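Local atomic coordinates of SidF, inhibitor of growth family, member 3 (Legionella pneumophila subsp. pneumophila, PDB entry 4FYE), a protein that probably acts as a phosphoinositide phosphatase, removing the 3-phosphate from the inositol ring of phosphatidylinositol 3,4,5-trisphosphate. Residues Ser266-Ala272 and Thr643-Asn649; Gln360-Ala364 and Glu375-Tyr379; Asn650-Arg655 and Gly717-Ile721. The protein carries 1 engineered substitution. All coordinates share one frame; numbering follows the deposited sequence.

Contact 1 of 3, residues Ser266-Ala272 and Thr643-Asn649. Engineered in segment 643-649: Ser-646 (natural residue Cys). With PO4 (phosphate ion), chain B.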
ATOM      1  N   SER A 266      -5.005  -6.508   0.216  1.00 36.73           N
ATOM      2  CA  SER A 266      -5.123  -5.080   0.056  1.00 34.33           C
ATOM      3  C   SER A 266      -3.982  -4.598  -0.801  1.00 38.10           C
ATOM      4  O   SER A 266      -3.313  -5.419  -1.485  1.00 34.33           O
ATOM      5  CB  SER A 266      -5.142  -4.374   1.411  1.00 37.72           C
ATOM      6  OG  SER A 266      -3.882  -4.334   2.071  1.00 41.36           O
ATOM      7  N   PHE A 267      -3.743  -3.286  -0.787  1.00 38.60           N
ATOM      8  CA  PHE A 267      -2.704  -2.731  -1.644  1.00 39.18           C
ATOM      9  C   PHE A 267      -1.600  -2.081  -0.856  1.00 39.81           C
ATOM     10  O   PHE A 267      -1.826  -1.316   0.101  1.00 44.59           O
ATOM     11  CB  PHE A 267      -3.279  -1.681  -2.637  1.00 40.15           C
ATOM     12  CG  PHE A 267      -4.021  -2.273  -3.790  1.00 41.56           C
ATOM     13  CD1 PHE A 267      -3.326  -2.944  -4.818  1.00 39.13           C
ATOM     14  CD2 PHE A 267      -5.427  -2.160  -3.871  1.00 39.73           C
ATOM     15  CE1 PHE A 267      -3.994  -3.520  -5.892  1.00 37.41           C
ATOM     16  CE2 PHE A 267      -6.116  -2.711  -4.953  1.00 39.52           C
ATOM     17  CZ  PHE A 267      -5.405  -3.439  -5.942  1.00 42.54           C
ATOM     18  N   SER A 268      -0.380  -2.332  -1.285  1.00 40.48           N
ATOM     19  CA  SER A 268       0.703  -1.484  -0.816  1.00 39.17           C
ATOM     20  C   SER A 268       0.914  -0.459  -1.902  1.00 38.78           C
ATOM     21  O   SER A 268       1.182  -0.809  -3.078  1.00 37.95           O
ATOM     22  CB  SER A 268       1.983  -2.296  -0.551  1.00 41.97           C
ATOM     23  OG  SER A 268       3.149  -1.524  -0.730  1.00 54.29           O
ATOM     24  N   GLY A 269       0.798   0.806  -1.540  1.00 41.41           N
ATOM     25  CA  GLY A 269       0.763   1.865  -2.519  1.00 43.03           C
ATOM     26  C   GLY A 269      -0.664   2.105  -2.952  1.00 46.96           C
ATOM     27  O   GLY A 269      -1.589   1.601  -2.348  1.00 49.14           O
ATOM     28  N   PRO A 270      -0.847   2.911  -3.979  1.00 43.40           N
ATOM     29  CA  PRO A 270       0.259   3.494  -4.719  1.00 51.31           C
ATOM     30  C   PRO A 270       0.941   4.579  -3.916  1.00 62.93           C
ATOM     31  O   PRO A 270       0.387   5.101  -2.959  1.00 60.37           O
ATOM     32  CB  PRO A 270      -0.432   4.102  -5.927  1.00 54.66           C
ATOM     33  CG  PRO A 270      -1.762   4.497  -5.414  1.00 50.05           C
ATOM     34  CD  PRO A 270      -2.126   3.546  -4.316  1.00 44.81           C
ATOM     35  N   GLY A 271       2.144   4.928  -4.332  1.00 68.38           N
ATOM     36  CA  GLY A 271       2.908   5.948  -3.656  1.00 72.62           C
ATOM     37  C   GLY A 271       2.252   7.189  -4.187  1.00 73.78           C
ATOM     38  O   GLY A 271       1.119   7.111  -4.633  1.00 74.54           O
ATOM     39  N   ALA A 272       2.896   8.338  -4.110  1.00 76.52           N
ATOM     40  CA  ALA A 272       2.203   9.531  -4.539  1.00 74.47           C
ATOM     41  C   ALA A 272       1.733   9.310  -5.969  1.00 76.63           C
ATOM     42  O   ALA A 272       2.454   8.782  -6.812  1.00 79.12           O
ATOM     43  CB  ALA A 272       3.118  10.734  -4.456  1.00 82.11           C
ATOM     44  N   THR A 643      -5.893   1.141  -0.022  1.00 39.71           N
ATOM     45  CA  THR A 643      -4.603   1.708  -0.527  1.00 36.66           C
ATOM     46  C   THR A 643      -3.954   2.558   0.610  1.00 40.42           C
ATOM     47  O   THR A 643      -4.649   3.118   1.454  1.00 40.66           O
ATOM     48  CB  THR A 643      -4.831   2.644  -1.735  1.00 36.80           C
ATOM     49  OG1 THR A 643      -5.771   3.698  -1.352  1.00 38.41           O
ATOM     50  CG2 THR A 643      -5.493   1.872  -2.936  1.00 37.14           C
ATOM     51  N   LYS A 644      -2.627   2.684   0.596  1.00 40.18           N
ATOM     52  CA  LYS A 644      -1.869   3.220   1.696  1.00 46.23           C
ATOM     53  C   LYS A 644      -0.461   3.621   1.234  1.00 48.56           C
ATOM     54  O   LYS A 644       0.126   3.037   0.296  1.00 43.65           O
ATOM     55  CB  LYS A 644      -1.807   2.273   2.920  1.00 41.45           C
ATOM     56  CG  LYS A 644      -1.488   0.871   2.570  1.00 35.54           C
ATOM     57  CD  LYS A 644      -1.728  -0.019   3.794  1.00 41.36           C
ATOM     58  CE  LYS A 644      -1.794  -1.496   3.421  1.00 39.93           C
ATOM     59  NZ  LYS A 644      -3.039  -1.684   2.600  1.00 40.76           N
ATOM     60  N   GLY A 645       0.051   4.667   1.890  1.00 53.07           N
ATOM     61  CA  GLY A 645       0.993   5.516   1.209  1.00 61.07           C
ATOM     62  C   GLY A 645       1.521   6.768   1.920  1.00 71.03           C
ATOM     63  O   GLY A 645       0.907   7.454   2.824  1.00 42.37           O
ATOM     64  N   SER A 646       2.692   7.078   1.400  1.00 69.51           N
ATOM     65  CA  SER A 646       3.560   8.076   1.905  1.00 62.53           C
ATOM     66  C   SER A 646       4.075   8.517   0.529  1.00 67.58           C
ATOM     67  O   SER A 646       3.452   8.138  -0.481  1.00 59.60           O
ATOM     68  CB  SER A 646       4.593   7.385   2.825  1.00 54.29           C
ATOM     69  OG  SER A 646       5.230   6.146   2.322  1.00 43.39           O
ATOM     70  N   LYS A 647       5.175   9.278   0.470  1.00 76.81           N
ATOM     71  CA  LYS A 647       5.632   9.854  -0.814  1.00 79.51           C
ATOM     72  C   LYS A 647       6.022   8.749  -1.787  1.00 72.44           C
ATOM     73  O   LYS A 647       5.335   8.555  -2.774  1.00 67.17           O
ATOM     74  CB  LYS A 647       6.746  10.915  -0.640  1.00 83.10           C
ATOM     75  CG  LYS A 647       7.117  11.632  -1.932  1.00 83.20           C
ATOM     76  CD  LYS A 647       7.901  12.913  -1.688  1.00 94.51           C
ATOM     77  CE  LYS A 647       7.370  14.017  -2.621  1.00 96.64           C
ATOM     78  NZ  LYS A 647       8.288  15.142  -2.990  1.00 83.77           N
ATOM     79  N   SER A 648       7.090   8.021  -1.475  1.00 66.53           N
ATOM     80  CA  SER A 648       7.516   6.874  -2.297  1.00 74.05           C
ATOM     81  C   SER A 648       6.964   5.483  -1.843  1.00 66.84           C
ATOM     82  O   SER A 648       7.138   4.489  -2.539  1.00 66.84           O
ATOM     83  CB  SER A 648       9.051   6.825  -2.296  1.00 67.41           C
ATOM     84  OG  SER A 648       9.518   6.520  -0.971  1.00 64.63           O
ATOM     85  N   ASN A 649       6.439   5.447  -0.628  1.00 70.11           N
ATOM     86  CA  ASN A 649       5.873   4.247  -0.037  1.00 68.44           C
ATOM     87  C   ASN A 649       6.924   3.288   0.485  1.00 68.80           C
ATOM     88  O   ASN A 649       6.609   2.212   0.955  1.00 72.80           O
ATOM     89  CB  ASN A 649       4.953   3.524  -1.008  1.00 65.26           C
ATOM     90  CG  ASN A 649       3.975   2.627  -0.295  1.00 72.12           C
ATOM     91  OD1 ASN A 649       3.316   3.048   0.647  1.00 80.88           O
ATOM     92  ND2 ASN A 649       3.893   1.380  -0.723  1.00 68.40           N
TER
HETATM   93  P   PO4 B 801       8.047   7.863   2.898  1.00 62.81           P
HETATM   94  O1  PO4 B 801       7.707   7.796   4.391  1.00 58.13           O
HETATM   95  O2  PO4 B 801       7.279   8.993   2.225  1.00 83.68           O
HETATM   96  O3  PO4 B 801       9.525   8.127   2.575  1.00 66.41           O
HETATM   97  O4  PO4 B 801       7.662   6.529   2.229  1.00 78.06           O
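The strand leading into the phosphate-binding loop of a CX5R phosphatase lies against the end of strand 260-268, where Lys-644 reaches Ser-266 and Phe-267. The Lys-644 chain runs extended to CE and then bends at chi4 (-67°), which swings NZ onto two acceptors: Ser-266 OG at 2.8 Å and Phe-267 O at 2.8 Å. The amine meets the Phe-267 carbonyl from above its plane, 41° out of it. Asn-642 OD1 is a third acceptor for this buried amine. Ser-266 OG has a second partner of its own in His-264 NE2.

Strand segments 266-268 and 643-645 run in similar directions, 22° apart, yet Gly-269 and Lys-644 form a lone antiparallel bridge. Both of its bonds are weak: Gly-269 N to Lys-644 O is 3.0 Å, and Lys-644 N to Gly-269 O is 3.3 Å. The peptide before Pro-270 is cis, and Pro-270 CD rests 3.8 Å from Thr-643 CB. Farther on, Ala-272 N donates an almost straight 2.8 Å bond to Lys-647 O.

That bond ties the carbonyl of Lys-647 to 266-272, while its N-H turns to a phosphate ion, with Lys-647 N 2.8 Å from PO4 O2. Position 646, an engineered serine in place of cysteine, stands six residues before Arg-652. A strand passing directly into a loop with this spacing and an anion-binding amide is typical of the CX5R phosphatases.

Contact 2 of 3, residues Gln360-Ala364 and Glu375-Tyr379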
ATOM      1  N   GLN A 360      -3.920   7.515   4.205  1.00 40.67           N
ATOM      2  CA  GLN A 360      -2.638   8.177   3.987  1.00 40.06           C
ATOM      3  C   GLN A 360      -1.994   8.484   5.339  1.00 41.18           C
ATOM      4  O   GLN A 360      -2.698   8.669   6.361  1.00 41.83           O
ATOM      5  CB  GLN A 360      -2.902   9.474   3.238  1.00 39.79           C
ATOM      6  CG  GLN A 360      -1.697  10.191   2.714  1.00 41.67           C
ATOM      7  CD  GLN A 360      -2.084  11.535   2.075  1.00 50.09           C
ATOM      8  OE1 GLN A 360      -2.797  12.376   2.686  1.00 47.34           O
ATOM      9  NE2 GLN A 360      -1.602  11.753   0.846  1.00 46.92           N
ATOM     10  N   VAL A 361      -0.672   8.609   5.331  1.00 38.59           N
ATOM     11  CA  VAL A 361       0.104   8.625   6.550  1.00 42.56           C
ATOM     12  C   VAL A 361       1.306   9.652   6.545  1.00 43.07           C
ATOM     13  O   VAL A 361       2.121   9.695   7.420  1.00 45.60           O
ATOM     14  CB  VAL A 361       0.422   7.141   6.816  1.00 43.55           C
ATOM     15  CG1 VAL A 361       1.867   6.819   6.675  1.00 39.85           C
ATOM     16  CG2 VAL A 361      -0.279   6.616   8.055  1.00 46.72           C
ATOM     17  N   VAL A 362       1.348  10.485   5.521  1.00 47.57           N
ATOM     18  CA  VAL A 362       2.097  11.765   5.359  1.00 45.47           C
ATOM     19  C   VAL A 362       1.704  12.834   6.416  1.00 44.38           C
ATOM     20  O   VAL A 362       0.730  12.696   7.090  1.00 47.13           O
ATOM     21  CB  VAL A 362       1.686  12.202   3.930  1.00 49.60           C
ATOM     22  CG1 VAL A 362       1.132  13.611   3.834  1.00 56.30           C
ATOM     23  CG2 VAL A 362       2.646  11.741   2.822  1.00 43.39           C
ATOM     24  N   THR A 363       2.503  13.863   6.660  1.00 46.97           N
ATOM     25  CA  THR A 363       1.993  14.958   7.473  1.00 45.20           C
ATOM     26  C   THR A 363       1.741  16.212   6.592  1.00 47.07           C
ATOM     27  O   THR A 363       2.627  17.039   6.311  1.00 47.59           O
ATOM     28  CB  THR A 363       2.582  15.100   8.935  1.00 47.59           C
ATOM     29  OG1 THR A 363       2.507  16.464   9.463  1.00 46.65           O
ATOM     30  CG2 THR A 363       3.864  14.586   9.093  1.00 37.07           C
ATOM     31  N   ALA A 364       0.502  16.263   6.122  1.00 46.34           N
ATOM     32  CA  ALA A 364       0.036  17.238   5.177  1.00 45.36           C
ATOM     33  C   ALA A 364       0.355  18.632   5.597  1.00 46.86           C
ATOM     34  O   ALA A 364       0.589  19.488   4.728  1.00 53.40           O
ATOM     35  CB  ALA A 364      -1.452  17.099   5.041  1.00 50.38           C
ATOM     36  N   GLU A 375       0.285  19.084  -0.903  1.00 66.89           N
ATOM     37  CA  GLU A 375      -0.366  18.692  -2.177  1.00 63.77           C
ATOM     38  C   GLU A 375      -0.674  17.207  -2.216  1.00 58.09           C
ATOM     39  O   GLU A 375      -1.740  16.799  -2.680  1.00 61.53           O
ATOM     40  CB  GLU A 375       0.470  19.097  -3.388  1.00 64.81           C
ATOM     41  CG  GLU A 375       0.477  20.608  -3.619  1.00 75.29           C
ATOM     42  CD  GLU A 375       1.361  21.384  -2.602  1.00 84.31           C
ATOM     43  OE1 GLU A 375       2.519  20.987  -2.283  1.00 82.82           O
ATOM     44  OE2 GLU A 375       0.887  22.431  -2.127  1.00 91.95           O
ATOM     45  N   GLN A 376       0.224  16.394  -1.681  1.00 54.70           N
ATOM     46  CA  GLN A 376       0.011  14.925  -1.694  1.00 53.61           C
ATOM     47  C   GLN A 376      -1.256  14.613  -0.998  1.00 52.36           C
ATOM     48  O   GLN A 376      -1.923  13.616  -1.306  1.00 55.92           O
ATOM     49  CB  GLN A 376       1.129  14.167  -0.996  1.00 50.16           C
ATOM     50  CG  GLN A 376       2.470  14.326  -1.650  1.00 53.89           C
ATOM     51  CD  GLN A 376       3.559  13.584  -0.885  1.00 59.28           C
ATOM     52  OE1 GLN A 376       4.676  14.102  -0.626  1.00 61.96           O
ATOM     53  NE2 GLN A 376       3.242  12.378  -0.512  1.00 59.78           N
ATOM     54  N   PHE A 377      -1.625  15.490  -0.074  1.00 52.71           N
ATOM     55  CA  PHE A 377      -2.900  15.337   0.594  1.00 52.47           C
ATOM     56  C   PHE A 377      -3.943  15.954  -0.308  1.00 54.63           C
ATOM     57  O   PHE A 377      -4.884  15.297  -0.738  1.00 53.59           O
ATOM     58  CB  PHE A 377      -2.903  15.965   2.000  1.00 50.23           C
ATOM     59  CG  PHE A 377      -4.283  16.247   2.527  1.00 52.91           C
ATOM     60  CD1 PHE A 377      -5.122  15.211   2.883  1.00 51.76           C
ATOM     61  CD2 PHE A 377      -4.750  17.542   2.620  1.00 55.52           C
ATOM     62  CE1 PHE A 377      -6.394  15.450   3.370  1.00 54.33           C
ATOM     63  CE2 PHE A 377      -6.046  17.801   3.083  1.00 60.78           C
ATOM     64  CZ  PHE A 377      -6.875  16.748   3.469  1.00 54.96           C
ATOM     65  N   GLU A 378      -3.738  17.218  -0.616  1.00 58.89           N
ATOM     66  CA  GLU A 378      -4.778  18.006  -1.262  1.00 63.03           C
ATOM     67  C   GLU A 378      -5.192  17.546  -2.671  1.00 62.98           C
ATOM     68  O   GLU A 378      -6.387  17.435  -2.936  1.00 66.81           O
ATOM     69  CB  GLU A 378      -4.452  19.480  -1.224  1.00 64.77           C
ATOM     70  CG  GLU A 378      -5.365  20.196  -0.263  1.00 77.82           C
ATOM     71  CD  GLU A 378      -4.945  21.633   0.004  1.00 90.96           C
ATOM     72  OE1 GLU A 378      -4.872  22.456  -0.956  1.00 96.63           O
ATOM     73  OE2 GLU A 378      -4.712  21.950   1.196  1.00 87.61           O
ATOM     74  N   TYR A 379      -4.233  17.206  -3.533  1.00 59.85           N
ATOM     75  CA  TYR A 379      -4.550  16.816  -4.903  1.00 55.32           C
ATOM     76  C   TYR A 379      -5.222  15.460  -4.994  1.00 55.96           C
ATOM     77  O   TYR A 379      -6.042  15.213  -5.892  1.00 56.62           O
ATOM     78  CB  TYR A 379      -3.290  16.781  -5.731  1.00 53.99           C
ATOM     79  CG  TYR A 379      -2.692  18.131  -6.028  1.00 57.97           C
ATOM     80  CD1 TYR A 379      -3.065  19.261  -5.299  1.00 60.95           C
ATOM     81  CD2 TYR A 379      -1.761  18.291  -7.042  1.00 57.34           C
ATOM     82  CE1 TYR A 379      -2.543  20.513  -5.575  1.00 60.22           C
ATOM     83  CE2 TYR A 379      -1.192  19.526  -7.266  1.00 62.07           C
ATOM     84  CZ  TYR A 379      -1.608  20.612  -6.536  1.00 58.91           C
ATOM     85  OH  TYR A 379      -1.117  21.810  -6.795  1.00 70.39           O
TER
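With CG anti to its own backbone N (chi1 -170°) and the chain straight beyond it, Gln-360 stretches its amide out to the backbone of Gln-376 and Phe-377. Phe-377 likewise carries CG opposite its N, at chi1 160°, which points the far end of the ring away from the loop, leaving CB and the near edge in the interface.

The two halves of the Gln-360 amide do different work. NE2 donates to Gln-376 O at 2.9 Å; the acceptor lies close to the plane of the amide, but the donor stands well above the Gln-376 carbonyl plane, 66° out of it, and so does not sit on a lone pair. OE1 comes 3.6 Å from Phe-377 CA and meets the edge of the phenyl ring near its plane, 3.7 Å from CD1. Outside the two segments, the hydroxyl of Ser-416 on strand 402-416 also bonds OE1, so both ends of this buried amide are engaged and its rotation should be well fixed.

These contacts close a beta-alpha unit. Strand 353-360, flanked in its sheet by 402-416 and 641-645, ends at Gln-360, and a loop carries the chain to helix 373-387, whose first turn is met here.

Further along the loop, Ala-364 makes an apolar contact with Phe-377: its CB packs 3.6 Å from Phe-377 CB and reaches the ring at CG, 3.9 Å away. Val-362 CG2 packs on the end of the Gln-376 side chain. The valine side chain is also about 5 Å from the phosphate ion between nearest atoms, and Arg-652 touches Val-362 as well.

Contact 3 of 3, residues Asn650-Arg655 and Gly717-Ile721. With PO4 (phosphate ion), chain B.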
ATOM      1  N   ASN A 650       8.179   3.683   0.384  1.00 63.79           N
ATOM      2  CA  ASN A 650       9.271   2.911   0.946  1.00 59.87           C
ATOM      3  C   ASN A 650       9.267   2.838   2.466  1.00 65.09           C
ATOM      4  O   ASN A 650       9.645   1.829   3.041  1.00 69.50           O
ATOM      5  CB  ASN A 650      10.614   3.417   0.431  1.00 57.97           C
ATOM      6  CG  ASN A 650      10.867   3.016  -1.000  1.00 58.04           C
ATOM      7  OD1 ASN A 650      10.470   1.940  -1.427  1.00 52.59           O
ATOM      8  ND2 ASN A 650      11.521   3.883  -1.749  1.00 50.19           N
ATOM      9  N   ASP A 651       8.897   3.931   3.116  1.00 54.11           N
ATOM     10  CA  ASP A 651       9.108   4.033   4.547  1.00 50.12           C
ATOM     11  C   ASP A 651       7.873   4.044   5.440  1.00 51.71           C
ATOM     12  O   ASP A 651       7.556   3.045   6.055  1.00 45.53           O
ATOM     13  CB  ASP A 651      10.000   5.235   4.831  1.00 55.22           C
ATOM     14  CG  ASP A 651      11.106   5.381   3.808  1.00 58.86           C
ATOM     15  OD1 ASP A 651      11.994   4.514   3.761  1.00 59.18           O
ATOM     16  OD2 ASP A 651      11.084   6.357   3.040  1.00 62.36           O
ATOM     17  N   ARG A 652       7.179   5.171   5.516  1.00 45.68           N
ATOM     18  CA  ARG A 652       6.044   5.293   6.425  1.00 43.56           C
ATOM     19  C   ARG A 652       4.906   4.341   6.093  1.00 39.70           C
ATOM     20  O   ARG A 652       4.308   3.750   6.973  1.00 37.36           O
ATOM     21  CB  ARG A 652       5.527   6.728   6.446  1.00 42.80           C
ATOM     22  CG  ARG A 652       6.161   7.598   7.508  1.00 49.86           C
ATOM     23  CD  ARG A 652       5.891   9.064   7.252  1.00 49.31           C
ATOM     24  NE  ARG A 652       6.101   9.422   5.860  1.00 50.53           N
ATOM     25  CZ  ARG A 652       5.968  10.649   5.381  1.00 51.95           C
ATOM     26  NH1 ARG A 652       5.620  11.634   6.181  1.00 52.49           N
ATOM     27  NH2 ARG A 652       6.183  10.889   4.104  1.00 49.03           N
ATOM     28  N   GLY A 653       4.624   4.202   4.809  1.00 40.84           N
ATOM     29  CA  GLY A 653       3.533   3.327   4.308  1.00 34.24           C
ATOM     30  C   GLY A 653       3.789   1.865   4.560  1.00 36.06           C
ATOM     31  O   GLY A 653       2.871   1.106   4.923  1.00 42.41           O
ATOM     32  N   GLN A 654       5.037   1.443   4.392  1.00 34.73           N
ATOM     33  CA  GLN A 654       5.432   0.071   4.760  1.00 34.87           C
ATOM     34  C   GLN A 654       5.187  -0.265   6.237  1.00 32.72           C
ATOM     35  O   GLN A 654       4.834  -1.423   6.582  1.00 32.78           O
ATOM     36  CB  GLN A 654       6.951  -0.158   4.528  1.00 38.40           C
ATOM     37  CG  GLN A 654       7.334  -0.252   3.069  1.00 41.46           C
ATOM     38  CD  GLN A 654       6.361  -1.150   2.344  1.00 48.88           C
ATOM     39  OE1 GLN A 654       6.338  -2.349   2.548  1.00 48.31           O
ATOM     40  NE2 GLN A 654       5.512  -0.555   1.533  1.00 48.60           N
ATOM     41  N   ARG A 655       5.451   0.697   7.108  1.00 28.41           N
ATOM     42  CA  ARG A 655       5.234   0.458   8.509  1.00 35.45           C
ATOM     43  C   ARG A 655       3.716   0.380   8.833  1.00 38.36           C
ATOM     44  O   ARG A 655       3.297  -0.395   9.695  1.00 40.98           O
ATOM     45  CB  ARG A 655       5.874   1.518   9.409  1.00 41.57           C
ATOM     46  CG  ARG A 655       7.343   1.924   9.273  1.00 46.01           C
ATOM     47  CD  ARG A 655       8.548   0.945   9.182  1.00 48.39           C
ATOM     48  NE  ARG A 655       8.657  -0.094  10.124  1.00 48.41           N
ATOM     49  CZ  ARG A 655       9.755  -0.480  10.812  1.00 54.48           C
ATOM     50  NH1 ARG A 655      10.924   0.113  10.743  1.00 44.35           N
ATOM     51  NH2 ARG A 655       9.656  -1.544  11.626  1.00 46.39           N
ATOM     52  N   GLY A 717      13.512   0.665   4.180  1.00 56.69           N
ATOM     53  CA  GLY A 717      12.639   1.238   5.092  1.00 52.97           C
ATOM     54  C   GLY A 717      13.525   2.169   5.902  1.00 44.89           C
ATOM     55  O   GLY A 717      14.396   1.695   6.617  1.00 47.35           O
ATOM     56  N   LYS A 718      13.252   3.458   5.855  1.00 43.69           N
ATOM     57  CA  LYS A 718      13.990   4.462   6.622  1.00 49.12           C
ATOM     58  C   LYS A 718      13.147   5.232   7.640  1.00 51.64           C
ATOM     59  O   LYS A 718      13.567   6.298   8.074  1.00 62.53           O
ATOM     60  CB  LYS A 718      14.511   5.538   5.651  1.00 54.27           C
ATOM     61  CG  LYS A 718      15.931   5.917   5.927  1.00 61.89           C
ATOM     62  CD  LYS A 718      16.098   7.421   6.045  1.00 80.82           C
ATOM     63  CE  LYS A 718      17.361   7.773   6.835  1.00 80.93           C
ATOM     64  NZ  LYS A 718      17.477   9.244   7.081  1.00 80.95           N
ATOM     65  N   PHE A 719      11.950   4.772   7.963  1.00 46.92           N
ATOM     66  CA  PHE A 719      11.084   5.401   8.974  1.00 47.86           C
ATOM     67  C   PHE A 719      11.759   5.692  10.346  1.00 50.20           C
ATOM     68  O   PHE A 719      12.309   4.791  10.951  1.00 44.71           O
ATOM     69  CB  PHE A 719       9.867   4.526   9.228  1.00 38.71           C
ATOM     70  CG  PHE A 719       8.970   5.057  10.341  1.00 41.15           C
ATOM     71  CD1 PHE A 719       8.338   6.302  10.201  1.00 38.81           C
ATOM     72  CD2 PHE A 719       8.783   4.335  11.532  1.00 36.30           C
ATOM     73  CE1 PHE A 719       7.532   6.800  11.204  1.00 39.14           C
ATOM     74  CE2 PHE A 719       7.956   4.838  12.512  1.00 39.91           C
ATOM     75  CZ  PHE A 719       7.335   6.057  12.357  1.00 38.28           C
ATOM     76  N   GLU A 720      11.659   6.913  10.878  1.00 48.37           N
ATOM     77  CA  GLU A 720      12.214   7.149  12.213  1.00 44.67           C
ATOM     78  C   GLU A 720      11.240   6.753  13.268  1.00 42.30           C
ATOM     79  O   GLU A 720      10.215   7.419  13.460  1.00 44.08           O
ATOM     80  CB  GLU A 720      12.573   8.580  12.393  1.00 51.69           C
ATOM     81  CG  GLU A 720      13.783   8.946  11.573  1.00 75.44           C
ATOM     82  CD  GLU A 720      14.010  10.444  11.539  1.00 92.87           C
ATOM     83  OE1 GLU A 720      14.081  10.985  10.406  1.00103.50           O
ATOM     84  OE2 GLU A 720      14.087  11.069  12.635  1.00 92.28           O
ATOM     85  N   ILE A 721      11.554   5.670  13.976  1.00 40.16           N
ATOM     86  CA  ILE A 721      10.652   5.202  14.998  1.00 41.93           C
ATOM     87  C   ILE A 721      10.444   6.330  16.031  1.00 46.14           C
ATOM     88  O   ILE A 721      11.406   6.992  16.390  1.00 43.03           O
ATOM     89  CB  ILE A 721      11.130   3.878  15.613  1.00 38.71           C
ATOM     90  CG1 ILE A 721      11.060   2.768  14.537  1.00 39.01           C
ATOM     91  CG2 ILE A 721      10.255   3.511  16.787  1.00 34.50           C
ATOM     92  CD1 ILE A 721      11.939   1.534  14.829  1.00 32.47           C
TER
HETATM   93  P   PO4 B 801       8.047   7.863   2.898  1.00 62.81           P
HETATM   94  O1  PO4 B 801       7.707   7.796   4.391  1.00 58.13           O
HETATM   95  O2  PO4 B 801       7.279   8.993   2.225  1.00 83.68           O
HETATM   96  O3  PO4 B 801       9.525   8.127   2.575  1.00 66.41           O
HETATM   97  O4  PO4 B 801       7.662   6.529   2.229  1.00 78.06           O
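Asp-651 and Lys-718 make the polar link between the segments: Lys-718 N donates to Asp-651 OD1 at 2.7 Å, arriving on the anti side of the carboxylate and 34° out of its plane. The Lys-718 side chain lies alongside, pointing the same way as the aspartate. OD2, the other branch, is turned to the phosphate ion.

Within this contact the bonds to the ion all come from 650-655; Lys-647 N adds to them. Asp-651 N reaches PO4 O4 at 3.0 Å. Arg-652 uses both backbone and side chain on PO4 O1, through N at 2.9 Å and NE at 2.7 Å. Its NH2 takes PO4 O2 at 2.9 Å, with that oxygen at the guanidinium edge and in its plane. A bend at chi3 (-45°) curls the chain round PO4 O1, so that NE and N reach the same oxygen.

Apolar packing centres on Phe-719. Arg-652 CG touches its CD1 at 3.7 Å, and Arg-655 CG its CD2 at 3.6 Å; the two CG atoms meet the ring obliquely. Phe-625 adds an edge-to-face ring contact, while the Arg-655 guanidinium turns elsewhere, to a salt bridge with Asp-729.

Backbone amides at the N-terminal end of helix 652-668, joined by the NE and NH2 of one arginine on two oxygens of the ion, are the mark of a phosphatase P-loop, Arg-652 being its signature arginine.

Contacts 1 and 3 share the phosphate ion and divide the P-loop between them, 643-649 supplying its first half and 650-655 the second. Contact 1 is a buried joint between strand ends near the middle of the chain, made mostly by backbone bonds and one lysine amine. Contact 3, only partly buried, mixes a carboxylate bond with phenylalanine-arginine packing. Contact 2 is also buried but farther from the middle, its centre about 15 Å from that of the chain, against about 4 Å for contact 1 and 12 Å for contact 3; it touches no ion with its bonds and secures a strand-to-helix connection by a glutamine. It still borders the site: Val-361 N pairs with Gly-645 O, and Val-362 packs on Arg-652.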